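Local coordinates for protein aclacinomycin-N/aclacinomycin-A oxidase (Streptomyces galilaeus, PDB 2IPI) that uses bicovalently bound FAD and molecular oxygen to carry out the last two oxidations of the terminal sugar in the biosynthesis of aclacinomycin antibiotics, at residues A135-W140 with E342-A347; K370-A375 with E447-T452; P485-T488 with N494-R497. One frame throughout, in Å; residues are numbered along the deposited sequence.

The three contacts follow one another along the chain, each closing before the next opens. Contact 1 joins helix 129-140, in the PCMH-type FAD-binding region, to helix 344-348, which follows an outermost strand of the seven-stranded antiparallel sheet. Contact 2 lies on the other side of the chain's centre, about 40 Å from contact 1 between centres, where the loop leading into helix 374-385 meets the end of helix 434-448 near strand 420-428 of that sheet. Contact 3 joins helices 486-491 and 495-505 in the berberine-like region, its centre about 23 Å from that of contact 2. All three are aromatic packing sites around the body that holds flavin and the bound anthracycline.

Contact 1: residues A135-W140 with E342-A347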
ATOM      1  N   ALA A 135     -14.154 -13.341   4.913  1.00 14.60           N
ATOM      2  CA  ALA A 135     -14.779 -14.322   4.032  1.00 15.39           C
ATOM      3  C   ALA A 135     -13.827 -15.442   3.634  1.00 15.30           C
ATOM      4  O   ALA A 135     -14.184 -16.624   3.697  1.00 16.69           O
ATOM      5  CB  ALA A 135     -15.346 -13.606   2.810  1.00 11.05           C
ATOM      6  N   LEU A 136     -12.607 -15.132   3.207  1.00 13.04           N
ATOM      7  CA  LEU A 136     -11.697 -16.169   2.726  1.00 13.55           C
ATOM      8  C   LEU A 136     -11.366 -17.167   3.825  1.00 12.12           C
ATOM      9  O   LEU A 136     -11.191 -18.367   3.647  1.00 10.13           O
ATOM     10  CB  LEU A 136     -10.414 -15.514   2.224  1.00 15.66           C
ATOM     11  CG  LEU A 136     -10.099 -15.517   0.733  1.00 18.23           C
ATOM     12  CD1 LEU A 136     -11.336 -15.732  -0.118  1.00 16.48           C
ATOM     13  CD2 LEU A 136      -9.370 -14.232   0.337  1.00  9.48           C
ATOM     14  N   TYR A 137     -11.234 -16.615   5.041  1.00 12.41           N
ATOM     15  CA  TYR A 137     -10.740 -17.455   6.140  1.00 10.50           C
ATOM     16  C   TYR A 137     -11.800 -18.442   6.611  1.00 10.38           C
ATOM     17  O   TYR A 137     -11.524 -19.640   6.707  1.00 15.67           O
ATOM     18  CB  TYR A 137     -10.304 -16.527   7.267  1.00 11.71           C
ATOM     19  CG  TYR A 137      -9.812 -17.200   8.519  1.00 12.26           C
ATOM     20  CD1 TYR A 137      -8.634 -17.933   8.520  1.00 14.62           C
ATOM     21  CD2 TYR A 137     -10.558 -17.098   9.686  1.00 11.77           C
ATOM     22  CE1 TYR A 137      -8.201 -18.554   9.685  1.00 14.67           C
ATOM     23  CE2 TYR A 137     -10.130 -17.707  10.851  1.00 11.42           C
ATOM     24  CZ  TYR A 137      -8.955 -18.424  10.832  1.00 11.26           C
ATOM     25  OH  TYR A 137      -8.520 -19.039  11.994  1.00 21.04           O
ATOM     26  N   LEU A 138     -12.986 -17.954   6.905  1.00 11.98           N
ATOM     27  CA  LEU A 138     -14.054 -18.731   7.524  1.00 12.09           C
ATOM     28  C   LEU A 138     -14.520 -19.834   6.591  1.00 12.88           C
ATOM     29  O   LEU A 138     -14.816 -20.946   7.038  1.00 10.91           O
ATOM     30  CB  LEU A 138     -15.228 -17.824   7.931  1.00 12.25           C
ATOM     31  CG  LEU A 138     -14.884 -16.748   8.978  1.00  8.76           C
ATOM     32  CD1 LEU A 138     -16.113 -15.975   9.405  1.00  8.48           C
ATOM     33  CD2 LEU A 138     -14.196 -17.394  10.177  1.00 16.18           C
ATOM     34  N   ASP A 139     -14.588 -19.580   5.279  1.00 11.55           N
ATOM     35  CA  ASP A 139     -15.047 -20.643   4.390  1.00 12.81           C
ATOM     36  C   ASP A 139     -13.963 -21.670   4.074  1.00 14.01           C
ATOM     37  O   ASP A 139     -14.235 -22.857   3.841  1.00 15.29           O
ATOM     38  CB  ASP A 139     -15.649 -20.110   3.101  1.00 12.47           C
ATOM     39  CG  ASP A 139     -16.941 -19.348   3.205  1.00 15.45           C
ATOM     40  OD1 ASP A 139     -17.618 -19.392   4.246  1.00 12.73           O
ATOM     41  OD2 ASP A 139     -17.336 -18.646   2.240  1.00 17.16           O
ATOM     42  N   TRP A 140     -12.685 -21.288   4.031  1.00 13.08           N
ATOM     43  CA  TRP A 140     -11.635 -22.165   3.532  1.00 11.08           C
ATOM     44  C   TRP A 140     -10.380 -22.168   4.390  1.00  6.71           C
ATOM     45  O   TRP A 140      -9.476 -22.969   4.140  1.00  8.56           O
ATOM     46  CB  TRP A 140     -11.245 -21.772   2.080  1.00 10.83           C
ATOM     47  CG  TRP A 140     -12.406 -21.732   1.143  1.00 12.70           C
ATOM     48  CD1 TRP A 140     -12.988 -22.820   0.531  1.00 13.66           C
ATOM     49  CD2 TRP A 140     -13.138 -20.585   0.698  1.00 14.98           C
ATOM     50  NE1 TRP A 140     -14.035 -22.404  -0.263  1.00 16.49           N
ATOM     51  CE2 TRP A 140     -14.149 -21.042  -0.183  1.00 14.78           C
ATOM     52  CE3 TRP A 140     -13.061 -19.211   0.935  1.00 16.62           C
ATOM     53  CZ2 TRP A 140     -15.049 -20.181  -0.803  1.00 17.77           C
ATOM     54  CZ3 TRP A 140     -13.957 -18.357   0.320  1.00 18.97           C
ATOM     55  CH2 TRP A 140     -14.950 -18.840  -0.549  1.00 17.41           C
ATOM     56  N   GLU A 342      -3.263 -14.185  20.250  1.00 20.58           N
ATOM     57  CA  GLU A 342      -4.653 -14.042  19.874  1.00 18.40           C
ATOM     58  C   GLU A 342      -4.990 -14.819  18.606  1.00 15.41           C
ATOM     59  O   GLU A 342      -4.110 -15.174  17.840  1.00 13.00           O
ATOM     60  CB  GLU A 342      -4.947 -12.538  19.706  1.00 21.48           C
ATOM     61  CG  GLU A 342      -5.152 -11.846  21.044  1.00 25.63           C
ATOM     62  CD  GLU A 342      -6.589 -11.718  21.496  1.00 28.74           C
ATOM     63  OE1 GLU A 342      -7.345 -12.701  21.630  1.00 26.06           O
ATOM     64  OE2 GLU A 342      -7.015 -10.573  21.777  1.00 33.95           O
ATOM     65  N   PRO A 343      -6.263 -15.096  18.390  1.00 14.79           N
ATOM     66  CA  PRO A 343      -6.644 -15.786  17.153  1.00 15.62           C
ATOM     67  C   PRO A 343      -6.290 -14.922  15.947  1.00 14.58           C
ATOM     68  O   PRO A 343      -6.440 -13.694  15.978  1.00 11.58           O
ATOM     69  CB  PRO A 343      -8.152 -15.967  17.285  1.00 17.56           C
ATOM     70  CG  PRO A 343      -8.441 -15.793  18.742  1.00 17.76           C
ATOM     71  CD  PRO A 343      -7.419 -14.815  19.249  1.00 14.94           C
ATOM     72  N   TRP A 344      -5.806 -15.589  14.897  1.00 14.32           N
ATOM     73  CA  TRP A 344      -5.379 -14.856  13.710  1.00 16.93           C
ATOM     74  C   TRP A 344      -6.432 -13.889  13.177  1.00 16.67           C
ATOM     75  O   TRP A 344      -6.097 -12.731  12.876  1.00 20.61           O
ATOM     76  CB  TRP A 344      -4.948 -15.831  12.591  1.00 16.66           C
ATOM     77  CG  TRP A 344      -4.476 -15.030  11.404  1.00 17.59           C
ATOM     78  CD1 TRP A 344      -3.271 -14.425  11.207  1.00 17.59           C
ATOM     79  CD2 TRP A 344      -5.261 -14.757  10.232  1.00 16.06           C
ATOM     80  NE1 TRP A 344      -3.252 -13.797   9.990  1.00 16.77           N
ATOM     81  CE2 TRP A 344      -4.463 -13.981   9.369  1.00 17.03           C
ATOM     82  CE3 TRP A 344      -6.561 -15.108   9.865  1.00 16.69           C
ATOM     83  CZ2 TRP A 344      -4.944 -13.548   8.131  1.00 17.61           C
ATOM     84  CZ3 TRP A 344      -7.037 -14.678   8.641  1.00 12.38           C
ATOM     85  CH2 TRP A 344      -6.223 -13.910   7.804  1.00 17.06           C
ATOM     86  N   LEU A 345      -7.690 -14.277  13.024  1.00 14.45           N
ATOM     87  CA  LEU A 345      -8.643 -13.323  12.449  1.00 15.90           C
ATOM     88  C   LEU A 345      -8.913 -12.157  13.397  1.00 14.53           C
ATOM     89  O   LEU A 345      -8.944 -10.993  13.015  1.00 11.72           O
ATOM     90  CB  LEU A 345      -9.973 -13.981  12.052  1.00 12.83           C
ATOM     91  CG  LEU A 345     -10.911 -12.964  11.352  1.00 12.30           C
ATOM     92  CD1 LEU A 345     -10.362 -12.652   9.965  1.00  8.62           C
ATOM     93  CD2 LEU A 345     -12.339 -13.461  11.270  1.00 13.27           C
ATOM     94  N   ARG A 346      -9.101 -12.479  14.673  1.00 14.56           N
ATOM     95  CA  ARG A 346      -9.365 -11.439  15.668  1.00 15.43           C
ATOM     96  C   ARG A 346      -8.253 -10.403  15.660  1.00 12.76           C
ATOM     97  O   ARG A 346      -8.510  -9.196  15.613  1.00 17.15           O
ATOM     98  CB  ARG A 346      -9.504 -12.082  17.051  1.00 11.61           C
ATOM     99  CG  ARG A 346      -9.364 -11.111  18.213  1.00 17.29           C
ATOM    100  CD  ARG A 346     -10.155 -11.500  19.441  1.00 20.98           C
ATOM    101  NE  ARG A 346     -11.119 -10.477  19.835  1.00 23.51           N
ATOM    102  CZ  ARG A 346     -11.716 -10.360  21.006  1.00 24.83           C
ATOM    103  NH1 ARG A 346     -11.495 -11.203  22.012  1.00 27.45           N
ATOM    104  NH2 ARG A 346     -12.582  -9.373  21.220  1.00 26.69           N
ATOM    105  N   ALA A 347      -7.014 -10.877  15.706  1.00 15.37           N
ATOM    106  CA  ALA A 347      -5.868  -9.971  15.741  1.00 17.03           C
ATOM    107  C   ALA A 347      -5.821  -9.112  14.477  1.00 18.25           C
ATOM    108  O   ALA A 347      -5.561  -7.911  14.528  1.00 20.83           O
ATOM    109  CB  ALA A 347      -4.593 -10.781  15.931  1.00 12.02           C
TER
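One face of the Tyr137 ring carries Trp344 CE3, which sits 3.7 Å above the plane and toward the rim. The two side chains run alongside each other from facing helices, pointing opposite ways, with Tyr137 CD1 and Trp344 CZ3 closest at 3.6 Å. The phenol and the six-membered ring of the indole are inclined at 52°, with centroids 5.1 Å apart, an oblique pairing. Leu345 approaches the phenol on a slant as well, and its CB lies 3.9 Å from Tyr137 CE2.

The contact joins the PCMH-type FAD-binding region to the seven-stranded antiparallel sheet. Tyr137 belongs to helix 129-140 of the former, whereas Trp344 and Leu345 open the short helix 344-348, with Pro343 in the N-cap position, one residue after strand 336-342, an outermost strand of the sheet within the chain. Trp344 is buried and also rests on Pro245, Thr143 and Thr248, while Tyr137 touches Ala244.

With CG anti to the backbone N (chi1 178°), the Tyr137 ring is pointed at the facing helix. Trp344 and Leu345 have the same first torsion and send their side chains back toward it. At the more exposed margin the contact thins to a single methyl pair, Leu138 CD2 and Leu345 CD2, 4.5 Å apart.

Contact 2: residues K370-A375 with E447-T452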
ATOM      1  N   LYS A 370      19.824  -1.265   1.708  1.00 13.21           N
ATOM      2  CA  LYS A 370      20.786  -1.376   2.798  1.00 13.34           C
ATOM      3  C   LYS A 370      20.387  -0.425   3.924  1.00 16.08           C
ATOM      4  O   LYS A 370      19.638   0.525   3.687  1.00 15.55           O
ATOM      5  CB  LYS A 370      22.196  -1.050   2.314  1.00 15.26           C
ATOM      6  CG  LYS A 370      22.802  -2.044   1.351  1.00 15.27           C
ATOM      7  CD  LYS A 370      23.763  -1.403   0.350  1.00 17.45           C
ATOM      8  CE  LYS A 370      25.230  -1.603   0.635  1.00 18.23           C
ATOM      9  NZ  LYS A 370      25.975  -2.475  -0.319  1.00 19.86           N
ATOM     10  N   PRO A 371      20.856  -0.654   5.148  1.00 16.22           N
ATOM     11  CA  PRO A 371      20.388   0.149   6.287  1.00 17.29           C
ATOM     12  C   PRO A 371      20.663   1.642   6.111  1.00 16.39           C
ATOM     13  O   PRO A 371      21.450   2.020   5.245  1.00 18.51           O
ATOM     14  CB  PRO A 371      21.245  -0.384   7.438  1.00 18.24           C
ATOM     15  CG  PRO A 371      21.634  -1.761   7.025  1.00 16.46           C
ATOM     16  CD  PRO A 371      21.864  -1.644   5.543  1.00 15.14           C
ATOM     17  N   TRP A 372      20.037   2.505   6.910  1.00 16.70           N
ATOM     18  CA  TRP A 372      20.352   3.928   6.915  1.00 16.87           C
ATOM     19  C   TRP A 372      21.846   4.146   7.172  1.00 20.47           C
ATOM     20  O   TRP A 372      22.515   3.237   7.679  1.00 22.83           O
ATOM     21  CB  TRP A 372      19.571   4.643   8.000  1.00 18.07           C
ATOM     22  CG  TRP A 372      18.084   4.614   7.978  1.00 20.75           C
ATOM     23  CD1 TRP A 372      17.248   4.026   8.889  1.00 21.48           C
ATOM     24  CD2 TRP A 372      17.230   5.208   6.996  1.00 19.54           C
ATOM     25  NE1 TRP A 372      15.935   4.222   8.522  1.00 17.35           N
ATOM     26  CE2 TRP A 372      15.898   4.941   7.367  1.00 18.32           C
ATOM     27  CE3 TRP A 372      17.496   5.939   5.830  1.00 16.66           C
ATOM     28  CZ2 TRP A 372      14.809   5.384   6.614  1.00 17.03           C
ATOM     29  CZ3 TRP A 372      16.412   6.371   5.094  1.00 14.64           C
ATOM     30  CH2 TRP A 372      15.100   6.099   5.482  1.00 15.73           C
ATOM     31  N   THR A 373      22.376   5.324   6.855  1.00 19.99           N
ATOM     32  CA  THR A 373      23.762   5.626   7.182  1.00 20.78           C
ATOM     33  C   THR A 373      23.879   6.153   8.612  1.00 20.99           C
ATOM     34  O   THR A 373      22.856   6.409   9.243  1.00 14.06           O
ATOM     35  CB  THR A 373      24.358   6.656   6.204  1.00 21.23           C
ATOM     36  OG1 THR A 373      25.660   7.024   6.668  1.00 26.74           O
ATOM     37  CG2 THR A 373      23.587   7.961   6.138  1.00 14.11           C
ATOM     38  N   ALA A 374      25.110   6.358   9.077  1.00 23.07           N
ATOM     39  CA  ALA A 374      25.349   7.076  10.324  1.00 22.80           C
ATOM     40  C   ALA A 374      24.630   8.425  10.323  1.00 20.40           C
ATOM     41  O   ALA A 374      23.970   8.814  11.278  1.00 21.86           O
ATOM     42  CB  ALA A 374      26.839   7.298  10.572  1.00 21.70           C
ATOM     43  N   ALA A 375      24.770   9.143   9.214  1.00 21.76           N
ATOM     44  CA  ALA A 375      24.226  10.494   9.088  1.00 21.46           C
ATOM     45  C   ALA A 375      22.706  10.494   8.998  1.00 15.50           C
ATOM     46  O   ALA A 375      22.041  11.325   9.616  1.00 13.94           O
ATOM     47  CB  ALA A 375      24.831  11.175   7.871  1.00 26.46           C
ATOM     48  N   GLU A 447      16.169  15.779   3.735  1.00 18.15           N
ATOM     49  CA  GLU A 447      17.414  15.719   4.506  1.00 15.84           C
ATOM     50  C   GLU A 447      17.937  14.302   4.606  1.00 14.96           C
ATOM     51  O   GLU A 447      19.154  14.089   4.480  1.00 18.83           O
ATOM     52  CB  GLU A 447      17.145  16.327   5.878  1.00 18.20           C
ATOM     53  CG  GLU A 447      18.336  17.024   6.516  1.00 24.33           C
ATOM     54  CD  GLU A 447      18.015  17.329   7.973  1.00 28.50           C
ATOM     55  OE1 GLU A 447      17.362  18.369   8.211  1.00 29.60           O
ATOM     56  OE2 GLU A 447      18.408  16.507   8.827  1.00 30.39           O
ATOM     57  N   ILE A 448      17.107  13.269   4.831  1.00 14.94           N
ATOM     58  CA  ILE A 448      17.799  11.978   4.808  1.00 16.88           C
ATOM     59  C   ILE A 448      18.068  11.524   3.376  1.00 15.61           C
ATOM     60  O   ILE A 448      18.835  10.576   3.171  1.00 25.93           O
ATOM     61  CB  ILE A 448      17.105  10.841   5.574  1.00 20.85           C
ATOM     62  CG1 ILE A 448      16.556   9.750   4.642  1.00 16.48           C
ATOM     63  CG2 ILE A 448      16.047  11.346   6.541  1.00 14.98           C
ATOM     64  CD1 ILE A 448      15.095   9.512   4.885  1.00 22.49           C
ATOM     65  N   PHE A 449      17.482  12.133   2.344  1.00 14.26           N
ATOM     66  CA  PHE A 449      17.811  11.641   0.999  1.00 13.68           C
ATOM     67  C   PHE A 449      18.594  12.704   0.220  1.00 17.04           C
ATOM     68  O   PHE A 449      18.740  12.628  -0.998  1.00 16.04           O
ATOM     69  CB  PHE A 449      16.558  11.221   0.233  1.00 13.50           C
ATOM     70  CG  PHE A 449      16.011   9.905   0.786  1.00 11.91           C
ATOM     71  CD1 PHE A 449      16.797   8.770   0.756  1.00 12.35           C
ATOM     72  CD2 PHE A 449      14.735   9.849   1.323  1.00 15.49           C
ATOM     73  CE1 PHE A 449      16.329   7.559   1.248  1.00 11.28           C
ATOM     74  CE2 PHE A 449      14.248   8.647   1.818  1.00 15.10           C
ATOM     75  CZ  PHE A 449      15.054   7.527   1.777  1.00 14.38           C
ATOM     76  N   ALA A 450      19.070  13.650   1.012  1.00 17.92           N
ATOM     77  CA  ALA A 450      19.809  14.828   0.607  1.00 20.78           C
ATOM     78  C   ALA A 450      21.000  14.512  -0.281  1.00 15.25           C
ATOM     79  O   ALA A 450      21.315  15.311  -1.170  1.00  9.51           O
ATOM     80  CB  ALA A 450      20.271  15.590   1.848  1.00 13.61           C
ATOM     81  N   THR A 451      21.699  13.393  -0.083  1.00 10.94           N
ATOM     82  CA  THR A 451      22.870  13.177  -0.930  1.00 17.03           C
ATOM     83  C   THR A 451      22.499  12.835  -2.363  1.00 20.87           C
ATOM     84  O   THR A 451      23.329  12.723  -3.263  1.00 16.19           O
ATOM     85  CB  THR A 451      23.771  12.058  -0.369  1.00 23.10           C
ATOM     86  OG1 THR A 451      25.040  12.189  -1.018  1.00 28.08           O
ATOM     87  CG2 THR A 451      23.209  10.690  -0.687  1.00 23.57           C
ATOM     88  N   THR A 452      21.203  12.646  -2.617  1.00 24.60           N
ATOM     89  CA  THR A 452      20.782  12.385  -3.985  1.00 22.66           C
ATOM     90  C   THR A 452      20.059  13.582  -4.599  1.00 23.91           C
ATOM     91  O   THR A 452      20.016  13.710  -5.829  1.00 31.30           O
ATOM     92  CB  THR A 452      19.823  11.178  -4.030  1.00 21.13           C
ATOM     93  OG1 THR A 452      20.246  10.227  -5.006  1.00 28.06           O
ATOM     94  CG2 THR A 452      18.455  11.706  -4.441  1.00 20.07           C
TER
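Trp372 pushes the outer rim of its six-membered ring against the end of Ile448, overlapping both CG1 and CD1. Here the loop leading into helix 374-385 meets the C-terminal end of helix 434-448, whose last residue is Ile448, beside the seven-stranded antiparallel sheet. Strand 420-428 lies next to both, since Trp372 touches Val422 and Met424 while Ile448 also reaches Met424. Ile269 of helix 262-278 and Leu380 of helix 374-385 are further neighbours of the indole.

The packing is close. Trp372 CZ3 lies 3.4 Å from Ile448 CG1, and the terminal methyl CD1 comes about as near to the same carbon, then continues alongside Trp372 CH2. The isoleucine arrives aslant. Its first torsion, chi1 111°, is far from a staggered value, consistent with a strained rotamer.

Phe449, the first residue to leave the helical conformation, meets the same corner differently. Its CZ lies at the edge of the indole, near the indole plane, 3.8 Å from Trp372 CZ3. The long directions of these two side chains cross at about a right angle, and their ring planes are inclined at 49°, which makes the aromatic pairing oblique. Three buried side chains thus share one apolar corner, and the side chain of Trp372 is about 10 Å from that of Tyr397, a proton acceptor of the active site. Next in the chain after Trp372, Thr373 takes the N-cap position of helix 374-385, where its OG1 weakly accepts Ala375 N. Within the other segment, Ile448 CG1 also sits over the centre of the Phe449 ring, 3.6 Å above its plane.

Contact 3: residues P485-T488 with N494-R497; sequences PWYT and NYPR
Tyr495 leaves the start of helix 495-505 with CG anti to its own N (chi1 -163°), a torsion that carries the ring from CB across to Tyr487. Its CG meets Tyr487 CB at 3.6 Å. From there the two sides of the ring find different partners. Along one side, CD1 is near both CG and CD2 of Tyr487, and the next atom, CE1, makes the closest approach, 3.3 Å to Tyr487 CG. Along the other side, CD2 and CE2 run beneath the methylene CB of Tyr487, as does CZ beyond them. That methylene lies over the middle of the ring, 3.3 Å from its centroid and almost on the ring normal, a well-centred CH-pi contact. At the tip, Tyr495 OH comes 3.7 Å from Trp486 CZ2.

The two phenols form an offset stack with planes only 2° from parallel and centroids 4.2 Å apart. Pro485 CB packs on the opposite face of Tyr487, so this ring is held between proline and tyrosine. Trp486 is turned steeply to the stack: Tyr495 directs its edge toward the indole face in an offset edge-to-face pair, with planes at 75°. The resulting aromatic cluster packs helix 486-491 against the start of helix 495-505, two helices separated by a short turn in the berberine-like region, with the side chain of Trp486 about 11 Å from the bound FAD.

Across the two segments the attraction is therefore dispersion and pi contact. The hydroxyl of the buried Tyr495 finds its polar partner elsewhere, in a hydrogen bond with the backbone N of Arg518, so the phenol is held by its face against Tyr487 and by its oxygen toward the C-terminal part of the chain.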
ATOM      1  N   PRO A 485      13.475  11.029 -12.808  1.00 16.87           N
ATOM      2  CA  PRO A 485      12.038  11.291 -12.977  1.00 16.42           C
ATOM      3  C   PRO A 485      11.204  10.515 -11.964  1.00 15.84           C
ATOM      4  O   PRO A 485      11.708   9.550 -11.377  1.00 18.49           O
ATOM      5  CB  PRO A 485      11.750  10.788 -14.387  1.00 16.08           C
ATOM      6  CG  PRO A 485      12.915   9.974 -14.807  1.00 17.36           C
ATOM      7  CD  PRO A 485      14.012  10.098 -13.807  1.00 16.74           C
ATOM      8  N   TRP A 486       9.953  10.929 -11.761  1.00 15.89           N
ATOM      9  CA  TRP A 486       9.100  10.246 -10.793  1.00 15.13           C
ATOM     10  C   TRP A 486       8.873   8.786 -11.162  1.00 15.58           C
ATOM     11  O   TRP A 486       8.690   7.914 -10.305  1.00 12.91           O
ATOM     12  CB  TRP A 486       7.750  10.979 -10.680  1.00 14.03           C
ATOM     13  CG  TRP A 486       6.995  10.869 -11.978  1.00 17.51           C
ATOM     14  CD1 TRP A 486       7.145  11.591 -13.131  1.00 17.47           C
ATOM     15  CD2 TRP A 486       5.947   9.922 -12.223  1.00 18.11           C
ATOM     16  NE1 TRP A 486       6.248  11.157 -14.082  1.00 15.40           N
ATOM     17  CE2 TRP A 486       5.502  10.131 -13.538  1.00 17.09           C
ATOM     18  CE3 TRP A 486       5.348   8.927 -11.444  1.00 17.40           C
ATOM     19  CZ2 TRP A 486       4.476   9.360 -14.085  1.00 17.71           C
ATOM     20  CZ3 TRP A 486       4.338   8.173 -11.992  1.00 18.63           C
ATOM     21  CH2 TRP A 486       3.905   8.390 -13.311  1.00 17.70           C
ATOM     22  N   TYR A 487       8.854   8.488 -12.463  1.00 15.72           N
ATOM     23  CA  TYR A 487       8.479   7.129 -12.871  1.00 15.67           C
ATOM     24  C   TYR A 487       9.628   6.154 -12.668  1.00 15.59           C
ATOM     25  O   TYR A 487       9.419   4.963 -12.399  1.00 14.32           O
ATOM     26  CB  TYR A 487       7.973   7.084 -14.319  1.00 15.15           C
ATOM     27  CG  TYR A 487       8.814   7.777 -15.357  1.00 15.56           C
ATOM     28  CD1 TYR A 487       8.380   8.949 -15.955  1.00 17.93           C
ATOM     29  CD2 TYR A 487      10.050   7.267 -15.743  1.00 17.28           C
ATOM     30  CE1 TYR A 487       9.142   9.597 -16.904  1.00 17.23           C
ATOM     31  CE2 TYR A 487      10.813   7.914 -16.696  1.00 19.65           C
ATOM     32  CZ  TYR A 487      10.360   9.076 -17.277  1.00 20.17           C
ATOM     33  OH  TYR A 487      11.122   9.726 -18.229  1.00 19.46           O
ATOM     34  N   THR A 488      10.867   6.622 -12.784  1.00 12.96           N
ATOM     35  CA  THR A 488      12.026   5.829 -12.376  1.00 14.34           C
ATOM     36  C   THR A 488      11.881   5.458 -10.904  1.00 13.26           C
ATOM     37  O   THR A 488      12.093   4.331 -10.481  1.00 12.39           O
ATOM     38  CB  THR A 488      13.329   6.616 -12.600  1.00 17.59           C
ATOM     39  OG1 THR A 488      13.456   6.872 -14.016  1.00 19.01           O
ATOM     40  CG2 THR A 488      14.553   5.832 -12.148  1.00 15.44           C
ATOM     41  N   ASN A 494      10.723  -0.863 -15.270  1.00 16.18           N
ATOM     42  CA  ASN A 494       9.443  -1.419 -15.698  1.00 16.41           C
ATOM     43  C   ASN A 494       8.546  -0.423 -16.397  1.00 17.23           C
ATOM     44  O   ASN A 494       7.568  -0.834 -17.032  1.00 20.43           O
ATOM     45  CB  ASN A 494       8.714  -2.003 -14.478  1.00 14.22           C
ATOM     46  CG  ASN A 494       9.116  -3.450 -14.262  1.00 13.22           C
ATOM     47  OD1 ASN A 494       9.979  -3.995 -14.954  1.00 11.27           O
ATOM     48  ND2 ASN A 494       8.469  -4.083 -13.278  1.00 10.45           N
ATOM     49  N   TYR A 495       8.841   0.863 -16.295  1.00 15.51           N
ATOM     50  CA  TYR A 495       7.988   1.895 -16.845  1.00 17.11           C
ATOM     51  C   TYR A 495       7.716   1.819 -18.343  1.00 15.48           C
ATOM     52  O   TYR A 495       6.547   2.027 -18.722  1.00 17.29           O
ATOM     53  CB  TYR A 495       8.594   3.284 -16.583  1.00 18.32           C
ATOM     54  CG  TYR A 495       7.615   4.421 -16.749  1.00 15.41           C
ATOM     55  CD1 TYR A 495       7.899   5.442 -17.656  1.00 15.94           C
ATOM     56  CD2 TYR A 495       6.433   4.497 -16.018  1.00 13.05           C
ATOM     57  CE1 TYR A 495       7.016   6.490 -17.818  1.00 15.51           C
ATOM     58  CE2 TYR A 495       5.551   5.552 -16.178  1.00 14.25           C
ATOM     59  CZ  TYR A 495       5.848   6.549 -17.089  1.00 11.67           C
ATOM     60  OH  TYR A 495       4.998   7.619 -17.274  1.00 12.24           O
ATOM     61  N   PRO A 496       8.707   1.570 -19.182  1.00 17.47           N
ATOM     62  CA  PRO A 496       8.391   1.576 -20.632  1.00 17.26           C
ATOM     63  C   PRO A 496       7.315   0.543 -20.948  1.00 16.48           C
ATOM     64  O   PRO A 496       6.351   0.775 -21.666  1.00 19.33           O
ATOM     65  CB  PRO A 496       9.718   1.211 -21.283  1.00 18.94           C
ATOM     66  CG  PRO A 496      10.756   1.611 -20.282  1.00 18.06           C
ATOM     67  CD  PRO A 496      10.125   1.261 -18.960  1.00 16.08           C
ATOM     68  N   ARG A 497       7.499  -0.651 -20.369  1.00 17.35           N
ATOM     69  CA  ARG A 497       6.537  -1.727 -20.577  1.00 14.29           C
ATOM     70  C   ARG A 497       5.145  -1.321 -20.105  1.00 14.50           C
ATOM     71  O   ARG A 497       4.146  -1.654 -20.729  1.00 16.73           O
ATOM     72  CB  ARG A 497       6.989  -2.997 -19.852  1.00 14.03           C
TER